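Local coordinates for protein amine oxidase (Emericella nidulans, PDB 3PGB) that probably oxidises primary amines to aldehydes with the help of copper and a topaquinone made from one of its own tyrosines, at residues L366-I369 against Q374-L377; F488-H493 against I498-R503; A540-L545 against Y616-S621; R588-F593 against T624-V629; P656-P661 against V689-L694. All blocks are in the same frame, centred on the assembly; numbering follows the deposited sequence.

Interaction 1. Residues L366-I369 against Q374-L377; sequences LFDI and QRVL
Ile369 and Leu377 face each other as an antiparallel hydrogen-bonded pair at the turn end of the hairpin formed by strands 363-371 and 374-389. Their side chains run side by side in the same direction, with CB of Ile369 4.1 Å from CB of Leu377. This is the close-packed part, covered by Phe354 on one neighbouring strand and Phe542 on another. Ile369 O takes two backbone N-H groups, a straight bond from Val376 N (3.1 Å, 169°) and a weak one from Leu377 N, a pattern consistent with a classic beta bulge at Val376 and Leu377. The other side is looser and polar, and Arg375 there is partly exposed. With CG of Asp368 anti to its own N (chi1 -164°), OD2 reaches NE of Arg375 at 2.7 Å. OD2 lies near the guanidinium plane, while NE meets it on its anti side, 34° out of the carboxylate plane; a second bond from NH2 is weak. Because Arg375 NH2 also pairs with Asp122, the guanidinium charge is shared between two acids, which would favour both carboxylates remaining ionised.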
# COMPACT_ATOMS: atom_id res chain seq x y z
N LEU A 366 1.37 3.61 -21.93
CA LEU A 366 0.75 2.36 -22.41
C LEU A 366 -0.49 2.68 -23.24
O LEU A 366 -1.26 3.57 -22.89
CB LEU A 366 0.35 1.46 -21.24
CG LEU A 366 1.48 0.74 -20.49
CD1 LEU A 366 2.39 1.73 -19.79
CD2 LEU A 366 0.90 -0.25 -19.48
N PHE A 367 -0.68 1.93 -24.32
CA PHE A 367 -1.84 2.10 -25.19
C PHE A 367 -2.54 0.77 -25.46
O PHE A 367 -1.92 -0.29 -25.45
CB PHE A 367 -1.42 2.72 -26.53
CG PHE A 367 -1.10 4.18 -26.44
CD1 PHE A 367 0.19 4.61 -26.17
CD2 PHE A 367 -2.09 5.13 -26.64
CE1 PHE A 367 0.48 5.97 -26.10
CE2 PHE A 367 -1.81 6.48 -26.56
CZ PHE A 367 -0.53 6.91 -26.30
N ASP A 368 -3.83 0.85 -25.73
CA ASP A 368 -4.64 -0.31 -26.09
C ASP A 368 -4.44 -1.47 -25.11
O ASP A 368 -4.19 -2.60 -25.53
CB ASP A 368 -4.32 -0.73 -27.53
CG ASP A 368 -5.38 -1.68 -28.13
OD1 ASP A 368 -5.04 -2.37 -29.12
OD2 ASP A 368 -6.53 -1.73 -27.64
N ILE A 369 -4.53 -1.17 -23.82
CA ILE A 369 -4.46 -2.20 -22.79
C ILE A 369 -5.74 -3.03 -22.87
O ILE A 369 -6.82 -2.51 -22.64
CB ILE A 369 -4.30 -1.59 -21.36
CG1 ILE A 369 -2.99 -0.80 -21.24
CG2 ILE A 369 -4.34 -2.68 -20.30
CD1 ILE A 369 -2.76 -0.17 -19.89
N GLN A 374 -10.55 -7.93 -24.74
CA GLN A 374 -11.41 -6.75 -24.73
C GLN A 374 -10.65 -5.55 -24.13
O GLN A 374 -9.98 -5.68 -23.11
CB GLN A 374 -12.68 -7.05 -23.93
CG GLN A 374 -13.63 -5.89 -23.72
CD GLN A 374 -14.13 -5.31 -25.04
OE1 GLN A 374 -14.66 -6.03 -25.88
NE2 GLN A 374 -13.96 -3.99 -25.21
N ARG A 375 -10.76 -4.39 -24.77
CA ARG A 375 -10.06 -3.19 -24.31
C ARG A 375 -10.68 -2.68 -23.00
O ARG A 375 -11.90 -2.65 -22.86
CB ARG A 375 -10.12 -2.09 -25.37
CG ARG A 375 -9.37 -0.82 -24.96
CD ARG A 375 -9.33 0.24 -26.06
NE ARG A 375 -8.79 -0.30 -27.31
CZ ARG A 375 -9.46 -0.40 -28.47
NH1 ARG A 375 -10.71 0.02 -28.59
NH2 ARG A 375 -8.85 -0.93 -29.52
N VAL A 376 -9.83 -2.30 -22.05
CA VAL A 376 -10.27 -1.62 -20.83
C VAL A 376 -9.72 -0.19 -20.75
O VAL A 376 -10.36 0.68 -20.19
CB VAL A 376 -9.92 -2.41 -19.55
CG1 VAL A 376 -9.95 -3.91 -19.83
CG2 VAL A 376 -8.59 -1.99 -18.98
N LEU A 377 -8.53 0.03 -21.32
CA LEU A 377 -7.92 1.36 -21.37
C LEU A 377 -7.28 1.61 -22.73
O LEU A 377 -6.42 0.85 -23.17
CB LEU A 377 -6.84 1.48 -20.28
CG LEU A 377 -7.29 1.51 -18.81
CD1 LEU A 377 -6.36 0.70 -17.93
CD2 LEU A 377 -7.40 2.95 -18.31

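Interaction 2. Residues F488-H493 against I498-R503; sequences FSYNFH and IGVEVR
Glu501 and Asn491 meet on one face of an antiparallel beta hairpin, strands 486-492 and 498-504, within the large beta-sandwich of the copper amine oxidase catalytic domain. Together with Ile498 they have the most surface buried here. Asn491 stands diagonally from Glu501, opposite Gly499, and its ND2 lies 2.8 Å from Glu501 OE2, with amide and carboxylate planes turned 63° apart. The other end of that amide, OD1, is hydrogen-bonded to the hydroxyl of Thr474, so the group is approached from both ends. Beyond CG the glutamate chain is extended (chi2 177°), which holds the carboxylate out from its strand, within reach of the asparagine on the partner strand.

Ile498 belongs to the other, apolar face. Paired with Phe492, it offers CG1 to the phenylalanine ring at CD2, and Phe492 goes on to meet Phe352 and Phe354. Farther along this face Val500 and Val502 lie alongside Tyr490 and Phe488, buried against Leu380, Leu382 and Phe538 of neighbouring strands.

The backbone ladder is regular: the hydrogen-bonded pairs Ser489-Glu501 and Asn491-Gly499 exchange two bonds each. In the non-hydrogen-bonded pair between them, both methyls of Val500 come to one corner of the tyrosine ring from the same side, Tyr490 CE2 being 3.6 Å from CG1 of Val500 and 3.7 Å from CG2 of Val500.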
# COMPACT_ATOMS: atom_id res chain seq x y z
N PHE A 488 8.85 4.20 -11.73
CA PHE A 488 7.46 3.94 -12.13
C PHE A 488 7.27 2.47 -12.44
O PHE A 488 8.11 1.87 -13.09
CB PHE A 488 7.10 4.75 -13.36
CG PHE A 488 7.18 6.23 -13.15
CD1 PHE A 488 8.30 6.94 -13.55
CD2 PHE A 488 6.13 6.91 -12.54
CE1 PHE A 488 8.37 8.30 -13.35
CE2 PHE A 488 6.20 8.28 -12.34
CZ PHE A 488 7.32 8.97 -12.74
N SER A 489 6.15 1.91 -12.00
CA SER A 489 5.87 0.50 -12.22
C SER A 489 4.41 0.29 -12.63
O SER A 489 3.50 0.84 -12.00
CB SER A 489 6.18 -0.30 -10.96
OG SER A 489 7.51 -0.08 -10.52
N TYR A 490 4.18 -0.51 -13.68
CA TYR A 490 2.84 -0.91 -14.08
C TYR A 490 2.66 -2.39 -13.80
O TYR A 490 3.36 -3.21 -14.38
CB TYR A 490 2.60 -0.61 -15.56
CG TYR A 490 2.46 0.86 -15.83
CD1 TYR A 490 3.55 1.62 -16.27
CD2 TYR A 490 1.26 1.51 -15.60
CE1 TYR A 490 3.43 2.98 -16.49
CE2 TYR A 490 1.13 2.87 -15.83
CZ TYR A 490 2.21 3.59 -16.27
OH TYR A 490 2.07 4.94 -16.49
N ASN A 491 1.73 -2.71 -12.91
CA ASN A 491 1.51 -4.08 -12.47
C ASN A 491 0.28 -4.68 -13.12
O ASN A 491 -0.71 -3.98 -13.33
CB ASN A 491 1.29 -4.12 -10.95
CG ASN A 491 2.53 -3.74 -10.18
OD1 ASN A 491 3.63 -4.18 -10.50
ND2 ASN A 491 2.36 -2.92 -9.15
N PHE A 492 0.33 -5.98 -13.41
CA PHE A 492 -0.84 -6.71 -13.89
C PHE A 492 -0.96 -8.01 -13.12
O PHE A 492 0.02 -8.74 -13.00
CB PHE A 492 -0.70 -7.00 -15.38
CG PHE A 492 -0.46 -5.78 -16.21
CD1 PHE A 492 0.83 -5.29 -16.39
CD2 PHE A 492 -1.51 -5.10 -16.79
CE1 PHE A 492 1.05 -4.16 -17.14
CE2 PHE A 492 -1.29 -3.97 -17.55
CZ PHE A 492 -0.00 -3.49 -17.72
N HIS A 493 -2.15 -8.31 -12.61
CA HIS A 493 -2.37 -9.46 -11.75
C HIS A 493 -3.40 -10.44 -12.30
O HIS A 493 -4.21 -10.09 -13.16
CB HIS A 493 -2.81 -8.98 -10.38
CG HIS A 493 -1.80 -8.12 -9.70
ND1 HIS A 493 -1.65 -6.78 -9.98
CD2 HIS A 493 -0.88 -8.41 -8.74
CE1 HIS A 493 -0.68 -6.28 -9.23
NE2 HIS A 493 -0.20 -7.25 -8.47
N ILE A 498 -5.02 -3.99 -12.44
CA ILE A 498 -3.94 -3.21 -13.02
C ILE A 498 -3.49 -2.23 -11.97
O ILE A 498 -4.33 -1.59 -11.34
CB ILE A 498 -4.43 -2.39 -14.23
CG1 ILE A 498 -4.97 -3.31 -15.34
CG2 ILE A 498 -3.31 -1.48 -14.76
CD1 ILE A 498 -6.07 -2.69 -16.18
N GLY A 499 -2.18 -2.11 -11.76
CA GLY A 499 -1.65 -1.20 -10.75
C GLY A 499 -0.72 -0.17 -11.37
O GLY A 499 0.07 -0.49 -12.25
N VAL A 500 -0.84 1.08 -10.91
CA VAL A 500 0.10 2.13 -11.29
C VAL A 500 0.75 2.67 -10.01
O VAL A 500 0.06 3.15 -9.12
CB VAL A 500 -0.59 3.27 -12.05
CG1 VAL A 500 0.44 4.27 -12.57
CG2 VAL A 500 -1.43 2.71 -13.20
N GLU A 501 2.08 2.57 -9.93
CA GLU A 501 2.83 2.98 -8.75
C GLU A 501 3.97 3.93 -9.07
O GLU A 501 4.55 3.89 -10.16
CB GLU A 501 3.45 1.77 -8.06
CG GLU A 501 2.49 0.87 -7.32
CD GLU A 501 3.19 -0.34 -6.73
OE1 GLU A 501 4.32 -0.19 -6.20
OE2 GLU A 501 2.61 -1.45 -6.81
N VAL A 502 4.30 4.77 -8.10
CA VAL A 502 5.56 5.50 -8.12
C VAL A 502 6.22 5.40 -6.75
O VAL A 502 5.55 5.43 -5.71
CB VAL A 502 5.37 6.98 -8.49
CG1 VAL A 502 4.51 7.69 -7.46
CG2 VAL A 502 6.73 7.67 -8.65
N ARG A 503 7.54 5.26 -6.75
CA ARG A 503 8.32 5.45 -5.54
C ARG A 503 9.41 6.48 -5.82
O ARG A 503 9.82 6.67 -6.97
CB ARG A 503 8.91 4.13 -5.05
CG ARG A 503 7.88 3.06 -4.78
CD ARG A 503 8.54 1.73 -4.42
NE ARG A 503 7.54 0.76 -3.97
CZ ARG A 503 7.15 0.58 -2.71
NH1 ARG A 503 7.68 1.29 -1.71
NH2 ARG A 503 6.23 -0.33 -2.44

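Interaction 3. Residues A540-L545 against Y616-S621; sequences ADFDIL and YRILPS. With CA (calcium ion), chain F.
The rings of Phe542 and Tyr616 are each touched obliquely by an isoleucine of the other segment. Ile618 and Phe542 come from opposite directions, and the end of the isoleucine, CD1, presses against the far corner of the ring, 3.4 Å from CE2 and 3.8 Å from CZ of Phe542. Ile618 is extended (chi2 177°), which brings that methyl across. The same phenylalanine ring makes an edge-to-face contact with Phe719, and Leu377 also packs on it. In the second pair, CD1 of Ile544 lies 3.6 Å from CD1 of Tyr616, while Val376 and Pro721 also bear on the tyrosine.

Behind this apolar contact the 540-545 backbone turns its polar side to a calcium ion. Asp541 OD1 binds the ion at 2.4 Å, Phe542 O at 2.5 Å and Asp543 OD1 at 2.3 Å, and a water sits at 2.5 Å from the metal. Asp687 OD1 and Leu688 O bring the ligands to six. The outer oxygens of both aspartates, OD2, form salt bridges with Lys114, which would offset part of the acidic charge. Phe542 therefore works in two directions, carbonyl to the metal and ring to the core, in the calcium site at the C-terminal end of strand 532-542, in the catalytic beta-sandwich of a copper amine oxidase.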
# COMPACT_ATOMS: atom_id res chain seq x y z
N ALA A 540 -5.87 8.14 -17.49
CA ALA A 540 -6.45 6.81 -17.57
C ALA A 540 -7.71 6.85 -18.45
O ALA A 540 -8.80 7.14 -17.98
CB ALA A 540 -6.79 6.29 -16.18
N ASP A 541 -7.54 6.59 -19.74
CA ASP A 541 -8.65 6.62 -20.69
C ASP A 541 -9.35 5.27 -20.73
O ASP A 541 -9.21 4.51 -21.69
CB ASP A 541 -8.15 7.01 -22.09
CG ASP A 541 -9.28 7.24 -23.08
OD1 ASP A 541 -10.47 7.19 -22.68
OD2 ASP A 541 -8.99 7.48 -24.27
N PHE A 542 -10.12 4.97 -19.68
CA PHE A 542 -10.91 3.74 -19.65
C PHE A 542 -11.96 3.77 -20.74
O PHE A 542 -12.70 4.75 -20.86
CB PHE A 542 -11.63 3.57 -18.31
CG PHE A 542 -10.71 3.40 -17.14
CD1 PHE A 542 -10.30 2.13 -16.76
CD2 PHE A 542 -10.27 4.49 -16.43
CE1 PHE A 542 -9.45 1.97 -15.69
CE2 PHE A 542 -9.43 4.33 -15.36
CZ PHE A 542 -9.02 3.07 -14.99
N ASP A 543 -12.04 2.71 -21.55
CA ASP A 543 -13.15 2.52 -22.48
C ASP A 543 -13.81 1.19 -22.16
O ASP A 543 -13.65 0.20 -22.89
CB ASP A 543 -12.65 2.53 -23.93
CG ASP A 543 -12.21 3.91 -24.41
OD1 ASP A 543 -12.49 4.93 -23.73
OD2 ASP A 543 -11.59 3.98 -25.48
N ILE A 544 -14.55 1.16 -21.06
CA ILE A 544 -15.08 -0.10 -20.54
C ILE A 544 -16.16 -0.65 -21.47
O ILE A 544 -17.24 -0.07 -21.62
CB ILE A 544 -15.65 0.05 -19.10
CG1 ILE A 544 -14.61 0.64 -18.15
CG2 ILE A 544 -16.13 -1.30 -18.58
CD1 ILE A 544 -13.29 -0.10 -18.11
N LEU A 545 -15.85 -1.78 -22.11
CA LEU A 545 -16.75 -2.43 -23.05
C LEU A 545 -17.25 -1.42 -24.11
O LEU A 545 -18.42 -1.41 -24.47
CB LEU A 545 -17.93 -3.08 -22.31
CG LEU A 545 -17.56 -4.18 -21.30
CD1 LEU A 545 -18.72 -4.54 -20.37
CD2 LEU A 545 -17.04 -5.43 -22.02
N TYR A 616 -14.96 -1.01 -13.67
CA TYR A 616 -13.69 -1.17 -12.94
C TYR A 616 -13.61 -0.17 -11.79
O TYR A 616 -13.83 1.02 -12.00
CB TYR A 616 -12.51 -0.93 -13.89
CG TYR A 616 -11.99 -2.16 -14.60
CD1 TYR A 616 -12.68 -2.71 -15.68
CD2 TYR A 616 -10.80 -2.77 -14.21
CE1 TYR A 616 -12.20 -3.85 -16.34
CE2 TYR A 616 -10.31 -3.90 -14.86
CZ TYR A 616 -11.02 -4.43 -15.93
OH TYR A 616 -10.55 -5.55 -16.57
N ARG A 617 -13.29 -0.64 -10.59
CA ARG A 617 -13.10 0.24 -9.44
C ARG A 617 -11.72 0.85 -9.52
O ARG A 617 -10.76 0.15 -9.84
CB ARG A 617 -13.30 -0.49 -8.10
CG ARG A 617 -12.56 0.16 -6.91
CD ARG A 617 -13.38 0.25 -5.63
NE ARG A 617 -13.25 -0.92 -4.78
CZ ARG A 617 -12.83 -0.92 -3.51
NH1 ARG A 617 -12.48 0.20 -2.89
NH2 ARG A 617 -12.78 -2.07 -2.84
N ILE A 618 -11.62 2.14 -9.24
CA ILE A 618 -10.34 2.80 -9.06
C ILE A 618 -10.18 3.08 -7.57
O ILE A 618 -11.05 3.70 -6.95
CB ILE A 618 -10.26 4.12 -9.85
CG1 ILE A 618 -10.49 3.87 -11.34
CG2 ILE A 618 -8.91 4.79 -9.61
CD1 ILE A 618 -10.50 5.12 -12.19
N LEU A 619 -9.09 2.60 -6.98
CA LEU A 619 -8.84 2.81 -5.56
C LEU A 619 -7.37 3.13 -5.31
O LEU A 619 -6.50 2.57 -5.97
CB LEU A 619 -9.27 1.59 -4.74
CG LEU A 619 -8.59 0.24 -5.01
CD1 LEU A 619 -8.78 -0.67 -3.82
CD2 LEU A 619 -9.13 -0.42 -6.28
N PRO A 620 -7.10 4.03 -4.35
CA PRO A 620 -5.72 4.31 -3.96
C PRO A 620 -5.17 3.18 -3.10
O PRO A 620 -5.30 3.21 -1.88
CB PRO A 620 -5.84 5.61 -3.16
CG PRO A 620 -7.19 5.54 -2.56
CD PRO A 620 -8.06 4.80 -3.55
N SER A 621 -4.55 2.19 -3.73
CA SER A 621 -4.03 1.03 -3.02
C SER A 621 -2.87 1.36 -2.09
O SER A 621 -2.77 0.81 -0.99
CB SER A 621 -3.61 -0.06 -4.01
OG SER A 621 -4.75 -0.77 -4.45
CA CA F . -12.76 6.70 -22.34
O HOH W 1 -15.00 6.08 -21.37

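Interaction 4. Residues R588-F593 against T624-V629; sequences RLNWGF and TAHLTV
This is a sparse, partly buried contact between two irregular chain pieces of the copper amine oxidase catalytic domain: Asn590 and Trp591, just past strand 588-589, meet His626 and Thr624 in the loop between strands 613-619 and 646-650. The second subunit lies close by, with OD1 of its Asn594 hydrogen-bonded to the backbone N of His626 and its Phe593 packed on Asn590. Asn590 and His626 approach at about a right angle as whole side chains, yet their flat ends are only 14° from parallel, and CG of Asn590 comes within 3.4 Å of CE1 of His626. The histidine ring gets there because CG occupies the crowded position between backbone N and carbonyl carbon (chi1 62°). Its rotation is fixed by Asp645, whose OD2 is hydrogen-bonded to His626 ND1 while OD1 receives the backbone N-H of Trp591, so one carboxylate ties the two pieces together. At the other end Thr624 crosses the indole, its OG1 equidistant, at 3.5 Å, from CD1 and NE1 of Trp591.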
# COMPACT_ATOMS: atom_id res chain seq x y z
N ARG A 588 -14.75 16.89 -10.26
CA ARG A 588 -13.45 17.10 -9.63
C ARG A 588 -13.59 16.81 -8.14
O ARG A 588 -14.14 17.61 -7.38
CB ARG A 588 -12.96 18.53 -9.85
CG ARG A 588 -12.77 18.90 -11.30
CD ARG A 588 -12.22 20.31 -11.45
NE ARG A 588 -10.78 20.39 -11.24
CZ ARG A 588 -10.07 21.52 -11.21
NH1 ARG A 588 -10.67 22.69 -11.39
NH2 ARG A 588 -8.76 21.47 -11.01
N LEU A 589 -13.08 15.66 -7.72
CA LEU A 589 -13.34 15.17 -6.38
C LEU A 589 -12.11 14.59 -5.70
O LEU A 589 -11.05 14.41 -6.31
CB LEU A 589 -14.50 14.15 -6.40
CG LEU A 589 -14.78 13.37 -7.69
CD1 LEU A 589 -13.56 12.56 -8.10
CD2 LEU A 589 -15.98 12.46 -7.50
N ASN A 590 -12.25 14.34 -4.40
CA ASN A 590 -11.19 13.78 -3.59
C ASN A 590 -11.66 12.50 -2.91
O ASN A 590 -12.87 12.28 -2.75
CB ASN A 590 -10.74 14.80 -2.56
CG ASN A 590 -10.06 16.00 -3.20
OD1 ASN A 590 -9.24 15.83 -4.09
ND2 ASN A 590 -10.40 17.20 -2.75
N TRP A 591 -10.71 11.65 -2.55
CA TRP A 591 -11.04 10.40 -1.88
C TRP A 591 -11.70 10.73 -0.55
O TRP A 591 -11.27 11.64 0.16
CB TRP A 591 -9.79 9.53 -1.71
CG TRP A 591 -9.14 9.15 -3.02
CD1 TRP A 591 -7.96 9.60 -3.50
CD2 TRP A 591 -9.66 8.24 -4.00
NE1 TRP A 591 -7.70 9.03 -4.73
CE2 TRP A 591 -8.73 8.19 -5.06
CE3 TRP A 591 -10.82 7.46 -4.09
CZ2 TRP A 591 -8.92 7.40 -6.19
CZ3 TRP A 591 -11.01 6.67 -5.22
CH2 TRP A 591 -10.06 6.65 -6.26
N GLY A 592 -12.77 10.01 -0.22
CA GLY A 592 -13.62 10.38 0.90
C GLY A 592 -13.01 10.25 2.29
O GLY A 592 -11.89 9.75 2.46
N PHE A 593 -13.75 10.73 3.28
CA PHE A 593 -13.43 10.50 4.69
C PHE A 593 -13.59 9.01 4.99
O PHE A 593 -14.58 8.40 4.58
CB PHE A 593 -14.36 11.35 5.57
CG PHE A 593 -14.58 10.81 6.95
CD1 PHE A 593 -13.64 11.02 7.95
CD2 PHE A 593 -15.73 10.11 7.27
CE1 PHE A 593 -13.84 10.54 9.24
CE2 PHE A 593 -15.94 9.62 8.55
CZ PHE A 593 -14.99 9.84 9.53
N THR A 624 -2.40 8.23 -1.67
CA THR A 624 -2.16 9.32 -2.61
C THR A 624 -2.36 10.67 -1.93
O THR A 624 -2.77 10.74 -0.77
CB THR A 624 -3.12 9.24 -3.83
OG1 THR A 624 -4.47 9.41 -3.40
CG2 THR A 624 -2.99 7.90 -4.54
N ALA A 625 -2.07 11.75 -2.66
CA ALA A 625 -2.24 13.10 -2.13
C ALA A 625 -2.14 14.13 -3.24
O ALA A 625 -1.30 14.02 -4.12
CB ALA A 625 -1.18 13.39 -1.07
N HIS A 626 -3.01 15.14 -3.19
CA HIS A 626 -2.94 16.26 -4.13
C HIS A 626 -2.26 17.47 -3.48
O HIS A 626 -1.94 17.44 -2.28
CB HIS A 626 -4.34 16.61 -4.64
CG HIS A 626 -5.28 17.06 -3.58
ND1 HIS A 626 -6.24 16.24 -3.04
CD2 HIS A 626 -5.44 18.26 -2.97
CE1 HIS A 626 -6.94 16.90 -2.14
NE2 HIS A 626 -6.47 18.13 -2.08
N LEU A 627 -2.05 18.52 -4.27
CA LEU A 627 -1.30 19.70 -3.82
C LEU A 627 -1.98 20.38 -2.64
O LEU A 627 -3.17 20.65 -2.68
CB LEU A 627 -1.12 20.69 -4.98
CG LEU A 627 -0.40 22.02 -4.72
CD1 LEU A 627 1.03 21.82 -4.25
CD2 LEU A 627 -0.43 22.87 -5.99
N THR A 628 -1.21 20.62 -1.58
CA THR A 628 -1.70 21.26 -0.36
C THR A 628 -2.02 22.71 -0.62
O THR A 628 -3.09 23.20 -0.23
CB THR A 628 -0.63 21.21 0.76
OG1 THR A 628 -0.28 19.85 1.04
CG2 THR A 628 -1.13 21.89 2.04
N VAL A 629 -1.10 23.40 -1.29
CA VAL A 629 -1.18 24.84 -1.51
C VAL A 629 -2.43 25.19 -2.31
O VAL A 629 -2.68 24.61 -3.36
CB VAL A 629 0.07 25.37 -2.25
CG1 VAL A 629 0.06 26.89 -2.31
CG2 VAL A 629 1.35 24.88 -1.59

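Interaction 5. Residues P656-P661 against V689-L694; sequences PTSAHP and VVWLNL
Trp691 reaches out from strand 686-698 with the six-membered end of its indole aimed at the loop at Ser658. Ser658 comes in obliquely to the ring: CB is 3.5 Å from CZ3 and 3.6 Å from CE3 of Trp691, whereas its OG is farther back. That hydroxyl lies between its own backbone N and carbonyl carbon (chi1 57°) and bonds to Asn537 instead. Pro656 meets the tryptophan differently, its carbonyl O lying near the ring plane, off the edge at CH2. Over one face, Val689 of the same strand places CG1 3.5 Å above the plane toward the rim, and Phe674 adds an edge-to-face contact. Within the loop, Thr657 OG1 donates to Ala659 O at 2.7 Å. Polar demands are thus met away from the ring: Trp691 NE1 bonds to Thr649, Ser658 N to Gln383 and Pro656 O to Lys539. What the indole gives this loop is van der Waals contact, with the polar bonding supplied by neighbouring strands.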
# COMPACT_ATOMS: atom_id res chain seq x y z
N PRO A 656 -5.27 15.89 -25.51
CA PRO A 656 -4.54 14.63 -25.32
C PRO A 656 -3.79 14.55 -23.99
O PRO A 656 -3.68 13.47 -23.41
CB PRO A 656 -3.55 14.62 -26.49
CG PRO A 656 -3.34 16.07 -26.80
CD PRO A 656 -4.65 16.73 -26.56
N THR A 657 -3.30 15.70 -23.53
CA THR A 657 -2.46 15.79 -22.34
C THR A 657 -3.02 16.81 -21.35
O THR A 657 -3.60 17.81 -21.76
CB THR A 657 -1.02 16.24 -22.71
OG1 THR A 657 -1.04 17.59 -23.20
CG2 THR A 657 -0.42 15.34 -23.77
N SER A 658 -2.83 16.57 -20.06
CA SER A 658 -3.24 17.52 -19.03
C SER A 658 -2.22 18.65 -18.84
O SER A 658 -2.51 19.63 -18.15
CB SER A 658 -3.45 16.81 -17.69
OG SER A 658 -2.28 16.13 -17.28
N ALA A 659 -1.04 18.51 -19.43
CA ALA A 659 0.01 19.53 -19.30
C ALA A 659 0.74 19.81 -20.61
O ALA A 659 0.46 19.21 -21.65
CB ALA A 659 1.00 19.10 -18.23
N HIS A 660 1.67 20.76 -20.52
CA HIS A 660 2.61 21.08 -21.58
C HIS A 660 3.93 21.41 -20.91
O HIS A 660 3.94 22.05 -19.85
CB HIS A 660 2.11 22.27 -22.37
CG HIS A 660 2.91 22.57 -23.60
ND1 HIS A 660 4.15 23.18 -23.55
CD2 HIS A 660 2.64 22.36 -24.91
CE1 HIS A 660 4.61 23.32 -24.78
NE2 HIS A 660 3.71 22.83 -25.62
N PRO A 661 5.06 20.99 -21.51
CA PRO A 661 6.38 21.20 -20.89
C PRO A 661 6.71 22.64 -20.55
O PRO A 661 7.39 22.89 -19.55
CB PRO A 661 7.35 20.69 -21.96
CG PRO A 661 6.59 19.73 -22.74
CD PRO A 661 5.19 20.23 -22.78
N VAL A 689 -12.41 10.48 -19.68
CA VAL A 689 -11.03 10.24 -19.30
C VAL A 689 -10.92 10.50 -17.81
O VAL A 689 -11.37 11.55 -17.32
CB VAL A 689 -10.08 11.19 -20.04
CG1 VAL A 689 -8.63 10.93 -19.62
CG2 VAL A 689 -10.23 11.04 -21.52
N VAL A 690 -10.36 9.55 -17.08
CA VAL A 690 -10.11 9.73 -15.66
C VAL A 690 -8.66 10.17 -15.49
O VAL A 690 -7.74 9.48 -15.90
CB VAL A 690 -10.37 8.44 -14.88
CG1 VAL A 690 -10.16 8.66 -13.38
CG2 VAL A 690 -11.78 7.95 -15.16
N TRP A 691 -8.48 11.35 -14.90
CA TRP A 691 -7.16 11.90 -14.61
C TRP A 691 -6.86 11.69 -13.12
O TRP A 691 -7.56 12.21 -12.26
CB TRP A 691 -7.13 13.40 -14.94
CG TRP A 691 -7.60 13.74 -16.32
CD1 TRP A 691 -8.88 13.98 -16.71
CD2 TRP A 691 -6.80 13.88 -17.49
NE1 TRP A 691 -8.93 14.26 -18.05
CE2 TRP A 691 -7.66 14.20 -18.56
CE3 TRP A 691 -5.43 13.76 -17.75
CZ2 TRP A 691 -7.20 14.41 -19.86
CZ3 TRP A 691 -4.97 13.97 -19.04
CH2 TRP A 691 -5.86 14.29 -20.08
N LEU A 692 -5.81 10.92 -12.82
CA LEU A 692 -5.49 10.52 -11.45
C LEU A 692 -4.19 11.11 -10.97
O LEU A 692 -3.20 11.10 -11.71
CB LEU A 692 -5.37 9.00 -11.36
CG LEU A 692 -6.61 8.19 -11.73
CD1 LEU A 692 -6.23 6.72 -11.79
CD2 LEU A 692 -7.74 8.44 -10.73
N ASN A 693 -4.17 11.61 -9.74
CA ASN A 693 -2.94 12.03 -9.10
C ASN A 693 -2.40 10.98 -8.13
O ASN A 693 -3.12 10.52 -7.24
CB ASN A 693 -3.13 13.36 -8.35
CG ASN A 693 -3.10 14.56 -9.27
OD1 ASN A 693 -2.38 14.58 -10.27
ND2 ASN A 693 -3.87 15.58 -8.93
N LEU A 694 -1.15 10.58 -8.34
CA LEU A 694 -0.39 9.94 -7.29
C LEU A 694 0.41 11.06 -6.64
O LEU A 694 0.71 12.06 -7.30
CB LEU A 694 0.54 8.86 -7.86
CG LEU A 694 -0.10 7.74 -8.68
CD1 LEU A 694 0.90 6.61 -8.86
CD2 LEU A 694 -1.36 7.21 -8.05

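Overall arrangement
Interactions 3 and 5 each touch three of the others. The calcium-binding strand of interaction 3 continues the sheet on both flanks: Asp543 N lies 3.0 Å from Val376 O of interaction 1, and Ala540 N lies 2.8 Å from Val690 O of interaction 5. Ile618 O, in turn, comes within 3.2 Å of Trp591 CH2 of interaction 4. The hairpin of interaction 2 packs on interaction 1 through Ile498 and on interaction 5 through Leu694. This hairpin begins just after residue 484, the tyrosine converted to topaquinone, and the Val502 side chain is about 10 Å from the copper ion. Interactions 2 and 4 both touch the second subunit. Interactions 1 and 4 lie farthest apart, their centres about 26 Å from each other.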